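Local coordinates for putative invasin (Yersinia pseudotuberculosis IP 31758, PDB 5N40), which probably acts as a bacterial adhesin, with immunoglobulin-like domains leading to a terminal C-type lectin-like domain that may bind host cells, at residues 151-156 and 223-228. The protein carries 1 engineered substitution. Numbering follows the deposited sequence.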
loop_
_atom_site.group_PDB
_atom_site.type_symbol
_atom_site.label_atom_id
_atom_site.label_comp_id
_atom_site.label_asym_id
_atom_site.label_seq_id
_atom_site.Cartn_x
_atom_site.Cartn_y
_atom_site.Cartn_z
ATOM N N VAL A 151 -0.427 -9.419 9.534
ATOM C CA VAL A 151 -0.312 -10.752 10.114
ATOM C C VAL A 151 0.908 -11.456 9.531
ATOM O O VAL A 151 1.400 -11.111 8.457
ATOM C CB VAL A 151 -1.570 -11.620 9.875
ATOM C CG1 VAL A 151 -2.798 -10.981 10.524
ATOM C CG2 VAL A 151 -1.804 -11.850 8.373
ATOM N N ASN A 152 1.383 -12.462 10.255
ATOM C CA ASN A 152 2.455 -13.313 9.751
ATOM C C ASN A 152 1.819 -14.434 8.926
ATOM O O ASN A 152 0.664 -14.324 8.502
ATOM C CB ASN A 152 3.345 -13.787 10.912
ATOM C CG ASN A 152 2.654 -14.770 11.849
ATOM O OD1 ASN A 152 1.516 -15.184 11.631
ATOM N ND2 ASN A 152 3.358 -15.142 12.919
ATOM N N ARG A 153 2.560 -15.506 8.649
ATOM C CA ARG A 153 2.039 -16.574 7.807
ATOM C C ARG A 153 1.152 -17.554 8.570
ATOM O O ARG A 153 0.542 -18.429 7.944
ATOM C CB ARG A 153 3.206 -17.314 7.141
ATOM C CG ARG A 153 2.780 -18.290 6.072
ATOM C CD ARG A 153 3.919 -18.670 5.134
ATOM N NE ARG A 153 3.387 -19.389 3.980
ATOM C CZ ARG A 153 4.070 -19.702 2.885
ATOM N NH1 ARG A 153 5.353 -19.386 2.760
ATOM N NH2 ARG A 153 3.454 -20.342 1.902
ATOM N N GLN A 154 1.048 -17.412 9.896
ATOM C CA GLN A 154 0.207 -18.266 10.724
ATOM C C GLN A 154 -0.963 -17.499 11.336
ATOM O O GLN A 154 -1.501 -17.910 12.369
ATOM C CB GLN A 154 1.045 -18.929 11.816
ATOM C CG GLN A 154 2.226 -19.736 11.271
ATOM C CD GLN A 154 1.784 -20.836 10.329
ATOM O OE1 GLN A 154 0.703 -21.405 10.488
ATOM N NE2 GLN A 154 2.613 -21.138 9.336
ATOM N N ASN A 155 -1.368 -16.398 10.708
ATOM C CA ASN A 155 -2.520 -15.601 11.113
ATOM C C ASN A 155 -2.307 -14.880 12.435
ATOM O O ASN A 155 -3.276 -14.475 13.078
ATOM C CB ASN A 155 -3.781 -16.462 11.203
ATOM C CG ASN A 155 -5.052 -15.646 11.062
ATOM O OD1 ASN A 155 -5.122 -14.732 10.243
ATOM N ND2 ASN A 155 -6.058 -15.964 11.870
ATOM N N SER A 156 -1.072 -14.714 12.861
ATOM C CA SER A 156 -0.831 -14.011 14.117
ATOM C C SER A 156 -0.642 -12.523 13.846
ATOM O O SER A 156 0.085 -12.164 12.916
ATOM C CB SER A 156 0.396 -14.564 14.829
ATOM O OG SER A 156 0.547 -13.946 16.098
ATOM N N ASP A 223 10.384 -20.134 2.456
ATOM C CA ASP A 223 9.093 -20.124 1.766
ATOM C C ASP A 223 8.444 -21.482 1.991
ATOM O O ASP A 223 8.466 -22.376 1.141
ATOM C CB ASP A 223 9.261 -19.817 0.283
ATOM C CG ASP A 223 7.925 -19.705 -0.444
ATOM O OD1 ASP A 223 6.879 -19.573 0.228
ATOM O OD2 ASP A 223 7.921 -19.750 -1.695
ATOM N N SER A 224 7.883 -21.634 3.185
ATOM C CA SER A 224 7.234 -22.860 3.621
ATOM C C SER A 224 5.932 -22.495 4.309
ATOM O O SER A 224 5.882 -21.533 5.075
ATOM C CB SER A 224 8.116 -23.650 4.594
ATOM O OG SER A 224 7.341 -24.582 5.327
ATOM N N ALA A 225 4.877 -23.265 4.044
ATOM C CA ALA A 225 3.614 -23.023 4.731
ATOM C C ALA A 225 3.742 -23.197 6.241
ATOM O O ALA A 225 2.873 -22.720 6.982
ATOM C CB ALA A 225 2.530 -23.953 4.180
ATOM N N GLN A 226 4.810 -23.856 6.713
ATOM C CA GLN A 226 5.051 -24.053 8.139
ATOM C C GLN A 226 5.872 -22.937 8.769
ATOM O O GLN A 226 6.043 -22.935 9.991
ATOM C CB GLN A 226 5.776 -25.382 8.382
ATOM C CG GLN A 226 5.036 -26.606 7.886
ATOM C CD GLN A 226 5.825 -27.876 8.121
ATOM O OE1 GLN A 226 6.725 -28.214 7.350
ATOM N NE2 GLN A 226 5.494 -28.588 9.193
ATOM N N ALA A 227 6.392 -22.006 7.974
ATOM C CA ALA A 227 7.164 -20.897 8.513
ATOM C C ALA A 227 6.260 -19.917 9.249
ATOM O O ALA A 227 5.066 -19.798 8.956
ATOM C CB ALA A 227 7.903 -20.166 7.388
ATOM N N SER A 228 6.847 -19.209 10.214
ATOM C CA SER A 228 6.102 -18.195 10.956
ATOM C C SER A 228 5.846 -16.961 10.099
ATOM O O SER A 228 4.724 -16.442 10.059
ATOM C CB SER A 228 6.863 -17.813 12.225
ATOM O OG SER A 228 6.902 -18.892 13.147
HETATM O O HOH W 1 4.570 -20.906 -0.755
#
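Gln154 and Arg153 reach from one beta turn to another; three of the four hydrogen bonds between the segments end on backbone carbonyls, and the fourth is a salt bridge. The amide nitrogen of Gln154 gives one hydrogen to each of two carbonyls: NE2 lies 2.8 Å from Ala227 O in a nearly straight bond (176°), and as close to Ala225 O in a more bent one. Both acceptors lie in the amide plane, which fixes the rotation of the group; a glutamine suits the place because one NH2 can serve two carbonyls of the same turn. Its chain folds at chi2 (-59°) to bring the amide round. Arg153 instead runs extended, CG anti to the backbone N (chi1 -170°), long enough to follow the turn 224-227 as far as Asp223, which precedes it. There NH1 meets Asp223 OD1 at 3.0 Å, nearly in the guanidinium plane, while a water joins NH2 to the same oxygen. Ser224 O and the CA of Ala225 lie over one face of the guanidinium. Nearer the backbone, Arg153 N donates to Ser228 O at 2.7 Å, and CB of Asn152 packs on that oxygen.

Behind these groups stand two type I beta turns, 152-155 and 224-227. The short side chain of Asn152 sets OD1 where Gln154 N (2.9 Å) and Ser156 N reach it from opposite faces of its amide; the first bond makes an Asx turn. Ser224 OG, close enough to its backbone to accept from Gln226 N, forms the matching ST turn. A carboxylate suits position 223, since Asp223 OD1 is also salt-bridged to Arg116 and two arginines probably balance its charge; Glu265 accepts from Ser228 N. The contact thus joins the loop after strand 142-151, in the immunoglobulin-like region, to the loop between strands 209-217 and 236-239 in the lectin-like adhesion region.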